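Local structure of heme-binding protein A / AI-2 binding protein A (6OFQ) at residues 121-126 and 164-169; 150-155 and 170-175. The protein binds short peptides in the periplasm and probably hands them to an ABC transporter for uptake. All coordinates share one frame; numbering follows the deposited sequence. Where two conformers were deposited one is given.

Contact 1: residues 121-126 and 164-169; sequences FSFERQ and IRFTLN
F123 on helix 116-127 and F166 on strand 163-168 make the whole of this contact, ring against ring, and bury 82 Å² between them. Along the helix, S122 comes first: its carbonyl oxygen takes two side-chain N-H groups from the next turn.

F123 turns its ring toward the strand. CG stands anti to the carbonyl carbon (chi1 -76°), and the ring reaches F166 with its CD2-CE2 side. F166 CZ lies over one face of the F123 ring, while F123 CD2 sits at the edge of the F166 ring, near its plane. F123 CD2 to F166 CE1 is 3.6 Å, F123 CE2 to F166 CZ 3.7 Å. The ring centroids are 5.2 Å apart and the planes meet at 56°, an oblique pair neither stacked nor T-shaped. L184 and I156 also touch F123, while F175 packs edge-to-face with F166.

R125 and Q126 are the donors that reach back to S122. R125 NE lies 3.1 Å from S122 O and Q126 NE2 is equally near, but the two come from opposite faces of the carbonyl plane. The hydrogen bond from Q126 NE2 is nearly straight (172°), that from R125 NE more bent. Further partners fix both donors: R125 makes a salt bridge with D45, and Q126 NE2 also reaches the backbone oxygen of F183. With no hydrogen bond across the contact, helix 116-127 packs through F123 on the antiparallel sheet that contains strand 163-168, within a type II periplasmic binding protein fold.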
ATOM      1  N   PHE A 121       6.046 -20.972   8.897  1.00  6.43           N
ATOM      2  CA  PHE A 121       6.914 -19.958   9.467  1.00  6.31           C
ATOM      3  C   PHE A 121       6.456 -18.527   9.191  1.00  5.64           C
ATOM      4  O   PHE A 121       6.388 -17.676  10.068  1.00  6.02           O
ATOM      5  CB  PHE A 121       8.290 -20.109   8.827  1.00  6.16           C
ATOM      6  CG  PHE A 121       9.266 -18.977   9.181  1.00  6.95           C
ATOM      7  CD1 PHE A 121       9.665 -18.732  10.479  1.00  7.45           C
ATOM      8  CD2 PHE A 121       9.654 -18.091   8.194  1.00  7.46           C
ATOM      9  CE1 PHE A 121      10.529 -17.705  10.796  1.00  7.40           C
ATOM     10  CE2 PHE A 121      10.491 -17.020   8.532  1.00  7.03           C
ATOM     11  CZ  PHE A 121      10.875 -16.819   9.810  1.00  7.37           C
ATOM     12  N   SER A 122       6.060 -18.294   7.947  1.00  5.50           N
ATOM     13  CA  SER A 122       5.739 -16.940   7.490  1.00  5.17           C
ATOM     14  C   SER A 122       4.521 -16.350   8.168  1.00  5.31           C
ATOM     15  O   SER A 122       4.478 -15.160   8.412  1.00  5.65           O
ATOM     16  CB  SER A 122       5.589 -16.957   5.972  1.00  5.36           C
ATOM     17  OG  SER A 122       6.803 -17.318   5.325  1.00  6.01           O
ATOM     18  N   PHE A 123       3.529 -17.220   8.405  1.00  4.78           N
ATOM     19  CA  PHE A 123       2.299 -16.816   9.074  1.00  4.90           C
ATOM     20  C   PHE A 123       2.402 -16.884  10.587  1.00  5.73           C
ATOM     21  O   PHE A 123       1.996 -15.976  11.282  1.00  5.52           O
ATOM     22  CB  PHE A 123       1.099 -17.665   8.600  1.00  5.09           C
ATOM     23  CG  PHE A 123       0.539 -17.315   7.232  1.00  4.86           C
ATOM     24  CD1 PHE A 123       1.264 -17.521   6.077  1.00  5.46           C
ATOM     25  CD2 PHE A 123      -0.756 -16.863   7.120  1.00  4.84           C
ATOM     26  CE1 PHE A 123       0.795 -17.114   4.848  1.00  5.81           C
ATOM     27  CE2 PHE A 123      -1.236 -16.520   5.901  1.00  4.91           C
ATOM     28  CZ  PHE A 123      -0.523 -16.754   4.771  1.00  4.79           C
ATOM     29  N   GLU A 124       2.889 -18.024  11.113  1.00  5.73           N
ATOM     30  CA  GLU A 124       2.934 -18.242  12.540  1.00  6.50           C
ATOM     31  C   GLU A 124       3.808 -17.247  13.300  1.00  5.62           C
ATOM     32  O   GLU A 124       3.487 -16.882  14.427  1.00  7.05           O
ATOM     33  CB  GLU A 124       3.298 -19.643  12.981  1.00  8.11           C
ATOM     34  CG  GLU A 124       2.299 -20.710  12.592  1.00  9.66           C
ATOM     35  CD  GLU A 124       2.784 -22.099  13.044  1.00 11.57           C
ATOM     36  OE1 GLU A 124       3.994 -22.359  13.158  1.00 12.54           O
ATOM     37  OE2 GLU A 124       1.850 -22.919  13.131  1.00 16.65           O
ATOM     38  N   ARG A 125       4.823 -16.730  12.635  1.00  5.78           N
ATOM     39  CA  ARG A 125       5.644 -15.741  13.266  1.00  6.04           C
ATOM     40  C   ARG A 125       4.865 -14.487  13.614  1.00  6.54           C
ATOM     41  O   ARG A 125       5.237 -13.743  14.534  1.00  6.35           O
ATOM     42  CB  ARG A 125       6.828 -15.440  12.370  1.00  5.76           C
ATOM     43  CG  ARG A 125       6.493 -14.631  11.113  1.00  5.35           C
ATOM     44  CD  ARG A 125       7.620 -14.652  10.102  1.00  4.77           C
ATOM     45  NE  ARG A 125       7.299 -13.877   8.905  1.00  5.01           N
ATOM     46  CZ  ARG A 125       7.914 -12.795   8.463  1.00  4.82           C
ATOM     47  NH1 ARG A 125       8.965 -12.297   9.097  1.00  4.87           N
ATOM     48  NH2 ARG A 125       7.516 -12.227   7.332  1.00  4.30           N
ATOM     49  N   GLN A 126       3.829 -14.174  12.837  1.00  6.39           N
ATOM     50  CA  GLN A 126       2.984 -13.011  13.067  1.00  6.76           C
ATOM     51  C   GLN A 126       1.866 -13.330  14.024  1.00  8.12           C
ATOM     52  O   GLN A 126       1.461 -12.454  14.796  1.00  8.96           O
ATOM     53  CB  GLN A 126       2.450 -12.501  11.720  1.00  6.32           C
ATOM     54  CG  GLN A 126       3.524 -12.398  10.647  1.00  5.52           C
ATOM     55  CD  GLN A 126       3.097 -11.696   9.358  1.00  5.10           C
ATOM     56  OE1 GLN A 126       2.576 -10.571   9.448  1.00  4.95           O
ATOM     57  NE2 GLN A 126       3.294 -12.331   8.188  1.00  5.33           N
ATOM     58  N   ILE A 164      -1.624 -26.980   3.142  1.00  5.33           N
ATOM     59  CA  ILE A 164      -1.904 -26.093   4.239  1.00  5.32           C
ATOM     60  C   ILE A 164      -3.406 -25.889   4.423  1.00  5.28           C
ATOM     61  O   ILE A 164      -4.114 -25.642   3.461  1.00  6.41           O
ATOM     62  CB  ILE A 164      -1.198 -24.713   4.028  1.00  5.62           C
ATOM     63  CG1 ILE A 164       0.342 -24.821   4.236  1.00  5.60           C
ATOM     64  CG2 ILE A 164      -1.807 -23.685   4.957  1.00  6.54           C
ATOM     65  CD1 ILE A 164       0.742 -24.810   5.689  1.00  6.23           C
ATOM     66  N   ARG A 165      -3.885 -26.031   5.649  0.50  4.24           N
ATOM     67  CA  ARG A 165      -5.312 -25.806   5.945  0.50  4.18           C
ATOM     68  C   ARG A 165      -5.476 -24.700   6.979  0.50  4.42           C
ATOM     69  O   ARG A 165      -4.885 -24.760   8.058  0.50  5.20           O
ATOM     70  CB  ARG A 165      -5.969 -27.074   6.487  0.50  3.58           C
ATOM     71  CG  ARG A 165      -7.425 -26.855   6.871  0.50  3.22           C
ATOM     72  CD  ARG A 165      -8.159 -28.169   7.096  0.50  2.89           C
ATOM     73  NE  ARG A 165      -8.408 -28.806   5.791  0.50  2.58           N
ATOM     74  CZ  ARG A 165      -8.739 -30.085   5.584  0.50  2.54           C
ATOM     75  NH1 ARG A 165      -8.803 -30.970   6.563  0.50  2.69           N
ATOM     76  NH2 ARG A 165      -8.926 -30.506   4.364  0.50  2.15           N
ATOM     77  N   PHE A 166      -6.232 -23.665   6.623  1.00  4.96           N
ATOM     78  CA  PHE A 166      -6.640 -22.611   7.530  1.00  4.98           C
ATOM     79  C   PHE A 166      -8.043 -22.862   7.988  1.00  5.32           C
ATOM     80  O   PHE A 166      -8.896 -23.234   7.152  1.00  5.33           O
ATOM     81  CB  PHE A 166      -6.663 -21.238   6.804  1.00  5.23           C
ATOM     82  CG  PHE A 166      -5.330 -20.717   6.354  1.00  5.21           C
ATOM     83  CD1 PHE A 166      -4.559 -19.873   7.164  1.00  6.12           C
ATOM     84  CD2 PHE A 166      -4.893 -21.017   5.097  1.00  5.32           C
ATOM     85  CE1 PHE A 166      -3.336 -19.387   6.717  1.00  6.22           C
ATOM     86  CE2 PHE A 166      -3.692 -20.520   4.622  1.00  5.73           C
ATOM     87  CZ  PHE A 166      -2.910 -19.746   5.457  1.00  5.72           C
ATOM     88  N   THR A 167      -8.246 -22.768   9.294  1.00  5.38           N
ATOM     89  CA  THR A 167      -9.603 -22.732   9.821  1.00  4.95           C
ATOM     90  C   THR A 167      -9.815 -21.374  10.436  1.00  5.42           C
ATOM     91  O   THR A 167      -8.970 -20.882  11.200  1.00  5.37           O
ATOM     92  CB  THR A 167      -9.771 -23.841  10.895  1.00  5.30           C
ATOM     93  OG1 THR A 167      -9.440 -25.105  10.286  1.00  7.03           O
ATOM     94  CG2 THR A 167     -11.207 -23.819  11.430  1.00  5.24           C
ATOM     95  N   LEU A 168     -10.945 -20.777  10.085  1.00  5.21           N
ATOM     96  CA  LEU A 168     -11.258 -19.408  10.558  1.00  5.22           C
ATOM     97  C   LEU A 168     -12.223 -19.409  11.724  1.00  5.85           C
ATOM     98  O   LEU A 168     -12.997 -20.353  11.906  1.00  6.92           O
ATOM     99  CB  LEU A 168     -11.791 -18.568   9.425  1.00  4.82           C
ATOM    100  CG  LEU A 168     -11.013 -18.450   8.148  1.00  4.87           C
ATOM    101  CD1 LEU A 168     -11.589 -17.401   7.217  1.00  4.75           C
ATOM    102  CD2 LEU A 168      -9.530 -18.260   8.344  1.00  4.58           C
ATOM    103  N   ASN A 169     -12.205 -18.336  12.524  1.00  6.07           N
ATOM    104  CA  ASN A 169     -13.190 -18.192  13.573  1.00  6.83           C
ATOM    105  C   ASN A 169     -14.566 -17.810  13.084  1.00  7.59           C
ATOM    106  O   ASN A 169     -15.539 -17.919  13.855  1.00 10.83           O
ATOM    107  CB  ASN A 169     -12.675 -17.204  14.624  1.00  7.69           C
ATOM    108  CG  ASN A 169     -11.572 -17.776  15.481  1.00  8.99           C
ATOM    109  OD1 ASN A 169     -11.734 -18.875  16.037  1.00  9.40           O
ATOM    110  ND2 ASN A 169     -10.461 -17.051  15.661  1.00  9.52           N
TER

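Contact 2: residues 150-155 and 170-175; sequences SHIIKS and GPEAPF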
ATOM      1  N   SER A 150      -5.010 -12.330  13.727  1.00  5.57           N
ATOM      2  CA  SER A 150      -5.055 -13.348  14.785  1.00  5.71           C
ATOM      3  C   SER A 150      -6.460 -13.593  15.299  1.00  6.36           C
ATOM      4  O   SER A 150      -6.622 -14.653  15.916  1.00  7.95           O
ATOM      5  CB  SER A 150      -4.195 -12.904  15.968  1.00  6.28           C
ATOM      6  OG  SER A 150      -2.814 -12.917  15.615  1.00  7.66           O
ATOM      7  N   HIS A 151      -7.415 -12.679  15.177  1.00  6.81           N
ATOM      8  CA  HIS A 151      -8.828 -12.889  15.417  1.00  8.22           C
ATOM      9  C   HIS A 151      -9.487 -13.714  14.327  1.00  8.85           C
ATOM     10  O   HIS A 151     -10.527 -14.335  14.587  1.00 10.08           O
ATOM     11  CB  HIS A 151      -9.563 -11.559  15.576  1.00 10.63           C
ATOM     12  CG  HIS A 151      -8.972 -10.727  16.672  1.00 14.92           C
ATOM     13  ND1 HIS A 151      -8.808 -11.219  17.949  1.00 20.25           N
ATOM     14  CD2 HIS A 151      -8.395  -9.502  16.653  1.00 17.87           C
ATOM     15  CE1 HIS A 151      -8.185 -10.315  18.683  1.00 21.11           C
ATOM     16  NE2 HIS A 151      -7.960  -9.253  17.929  1.00 21.02           N
ATOM     17  N   ILE A 152      -9.046 -13.533  13.092  1.00  6.82           N
ATOM     18  CA  ILE A 152      -9.647 -14.195  11.923  1.00  7.41           C
ATOM     19  C   ILE A 152      -9.290 -15.666  11.878  1.00  6.84           C
ATOM     20  O   ILE A 152     -10.137 -16.541  11.655  1.00  7.46           O
ATOM     21  CB  ILE A 152      -9.200 -13.480  10.644  1.00  6.81           C
ATOM     22  CG1 ILE A 152      -9.798 -12.067  10.584  1.00  7.28           C
ATOM     23  CG2 ILE A 152      -9.560 -14.219   9.370  1.00  6.51           C
ATOM     24  CD1 ILE A 152      -9.227 -11.163   9.500  1.00  7.77           C
ATOM     25  N   ILE A 153      -8.011 -15.964  12.033  1.00  6.59           N
ATOM     26  CA  ILE A 153      -7.498 -17.327  11.898  1.00  6.40           C
ATOM     27  C   ILE A 153      -7.535 -18.058  13.229  1.00  6.97           C
ATOM     28  O   ILE A 153      -6.984 -17.597  14.242  1.00  8.79           O
ATOM     29  CB  ILE A 153      -6.050 -17.332  11.331  1.00  5.97           C
ATOM     30  CG1 ILE A 153      -6.014 -16.684   9.952  1.00  6.20           C
ATOM     31  CG2 ILE A 153      -5.492 -18.744  11.384  1.00  5.85           C
ATOM     32  CD1 ILE A 153      -4.607 -16.457   9.436  1.00  5.86           C
ATOM     33  N   LYS A 154      -8.299 -19.159  13.255  1.00  6.54           N
ATOM     34  CA  LYS A 154      -8.311 -20.099  14.404  1.00  6.98           C
ATOM     35  C   LYS A 154      -7.091 -20.996  14.410  1.00  7.85           C
ATOM     36  O   LYS A 154      -6.466 -21.171  15.453  1.00  8.81           O
ATOM     37  CB  LYS A 154      -9.649 -20.825  14.472  1.00  9.12           C
ATOM     38  CG  LYS A 154      -9.746 -21.879  15.590  1.00 10.38           C
ATOM     39  CD  LYS A 154     -11.117 -22.548  15.616  1.00 14.93           C
ATOM     40  CE  LYS A 154     -11.142 -23.488  16.810  1.00 22.99           C
ATOM     41  NZ  LYS A 154     -12.563 -23.866  17.030  1.00 29.99           N
ATOM     42  N   SER A 155      -6.800 -21.629  13.283  1.00  6.72           N
ATOM     43  CA  SER A 155      -5.641 -22.476  13.148  1.00  7.03           C
ATOM     44  C   SER A 155      -5.097 -22.531  11.742  1.00  7.19           C
ATOM     45  O   SER A 155      -5.818 -22.260  10.781  1.00  7.01           O
ATOM     46  CB  SER A 155      -6.005 -23.888  13.595  1.00  7.16           C
ATOM     47  OG  SER A 155      -7.028 -24.451  12.819  1.00  8.75           O
ATOM     48  N   GLY A 170     -14.666 -17.337  11.840  1.00  7.13           N
ATOM     49  CA  GLY A 170     -15.935 -16.917  11.281  1.00  6.53           C
ATOM     50  C   GLY A 170     -15.663 -16.641   9.804  1.00  6.87           C
ATOM     51  O   GLY A 170     -14.507 -16.516   9.390  1.00  6.50           O
ATOM     52  N   PRO A 171     -16.710 -16.638   8.972  1.00  6.17           N
ATOM     53  CA  PRO A 171     -16.490 -16.370   7.547  1.00  6.07           C
ATOM     54  C   PRO A 171     -15.898 -14.975   7.342  1.00  6.35           C
ATOM     55  O   PRO A 171     -16.189 -14.046   8.081  1.00  6.25           O
ATOM     56  CB  PRO A 171     -17.881 -16.446   6.918  1.00  6.95           C
ATOM     57  CG  PRO A 171     -18.816 -16.421   8.058  1.00  8.19           C
ATOM     58  CD  PRO A 171     -18.145 -16.791   9.301  1.00  6.91           C
ATOM     59  N   GLU A 172     -14.994 -14.882   6.375  1.00  5.66           N
ATOM     60  CA  GLU A 172     -14.173 -13.680   6.115  1.00  5.14           C
ATOM     61  C   GLU A 172     -14.090 -13.525   4.612  1.00  4.74           C
ATOM     62  O   GLU A 172     -13.228 -14.062   3.946  1.00  4.82           O
ATOM     63  CB  GLU A 172     -12.794 -13.857   6.772  1.00  5.52           C
ATOM     64  CG  GLU A 172     -11.902 -12.633   6.691  1.00  5.58           C
ATOM     65  CD  GLU A 172     -12.327 -11.466   7.568  1.00  6.50           C
ATOM     66  OE1 GLU A 172     -12.837 -11.686   8.678  1.00  7.60           O
ATOM     67  OE2 GLU A 172     -12.018 -10.340   7.081  1.00  6.27           O
ATOM     68  N   ALA A 173     -14.974 -12.740   4.013  1.00  4.60           N
ATOM     69  CA  ALA A 173     -15.063 -12.587   2.572  1.00  5.19           C
ATOM     70  C   ALA A 173     -13.734 -12.180   1.932  1.00  5.07           C
ATOM     71  O   ALA A 173     -13.399 -12.763   0.912  1.00  5.56           O
ATOM     72  CB  ALA A 173     -16.198 -11.643   2.164  1.00  5.36           C
ATOM     73  N   PRO A 174     -12.997 -11.239   2.512  1.00  4.94           N
ATOM     74  CA  PRO A 174     -11.686 -10.872   1.916  1.00  4.76           C
ATOM     75  C   PRO A 174     -10.564 -11.841   2.074  1.00  4.93           C
ATOM     76  O   PRO A 174      -9.494 -11.597   1.528  1.00  4.42           O
ATOM     77  CB  PRO A 174     -11.314  -9.576   2.652  1.00  5.56           C
ATOM     78  CG  PRO A 174     -12.560  -9.130   3.319  1.00  6.56           C
ATOM     79  CD  PRO A 174     -13.359 -10.332   3.625  1.00  5.56           C
ATOM     80  N   PHE A 175     -10.748 -12.965   2.772  1.00  4.21           N
ATOM     81  CA  PHE A 175      -9.580 -13.778   3.164  1.00  4.44           C
ATOM     82  C   PHE A 175      -8.775 -14.269   1.981  1.00  4.13           C
ATOM     83  O   PHE A 175      -7.540 -14.195   2.020  1.00  4.02           O
ATOM     84  CB  PHE A 175     -10.035 -14.955   4.062  1.00  4.69           C
ATOM     85  CG  PHE A 175      -8.902 -15.689   4.769  1.00  5.07           C
ATOM     86  CD1 PHE A 175      -8.149 -15.072   5.745  1.00  5.76           C
ATOM     87  CD2 PHE A 175      -8.504 -16.952   4.305  1.00  5.69           C
ATOM     88  CE1 PHE A 175      -7.121 -15.786   6.343  1.00  5.68           C
ATOM     89  CE2 PHE A 175      -7.459 -17.655   4.884  1.00  5.74           C
ATOM     90  CZ  PHE A 175      -6.761 -17.040   5.879  1.00  5.77           C
TER
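With CG anti to the backbone N in both E172 (chi1 -174°) and F175 (chi1 -168°), the 170-175 loop directs two side chains at I152 and I153; E172 then bends at chi2 (71°), which carries its carboxylate across the ethyl branch (CG1 and CD1) of I152. I152 CG1 lies 3.6 Å from E172 OE1, its CD1 3.7 Å from E172 CD, and its CG2 methyl rests 3.9 Å from E172 CG. These are van der Waals contacts: the charge of E172 is met elsewhere, by salt bridges from OE2 to K472 and from OE1 to R473, which together should favour an ionised carboxylate and hold it in its buried place.

F175, at the start of helix 175-178, meets both isoleucines. Its CD1 meets I152 CG2 at 4.0 Å, and its CE1 meets I153 CG1 at 3.9 Å, so one border of the ring spans two successive isoleucines. The side chains of I152 and F175 run antiparallel past one another, whereas that of I153 lies crosswise to the phenylalanine. A type I turn from E172 to F175, closed by F175 N to E172 O at 3.0 Å, brings the two contacting residues of the loop close together. No hydrogen bond joins the segments; 201 Å² is buried.

F175 also packs edge-to-face with Y92, and I153 touches M127 of helix 116-127. The contact thus lies where helix 149-152 passes into strand 153-160, against the loop that leads from strand 163-168 to helix 175-178.

In the fold
Contacts 1 and 2 lie about 10 Å apart, centre to centre, and their segments alternate along the chain. Strands 153-160 and 163-168, consecutive in sequence and antiparallel neighbours in one sheet, join them: K154 N is 2.8 Å from T167 O, and N169 N is 2.9 Å from I152 O, both probable hydrogen bonds. T167 is paired with both K154 and S155, a classic beta bulge at the start of the edge strand. The apolar side chains connect as well, since I153 of contact 2 touches F166 of contact 1. Both contacts are buried and lie on the same side of the chain's centre, which is 21 to 22 Å from theirs.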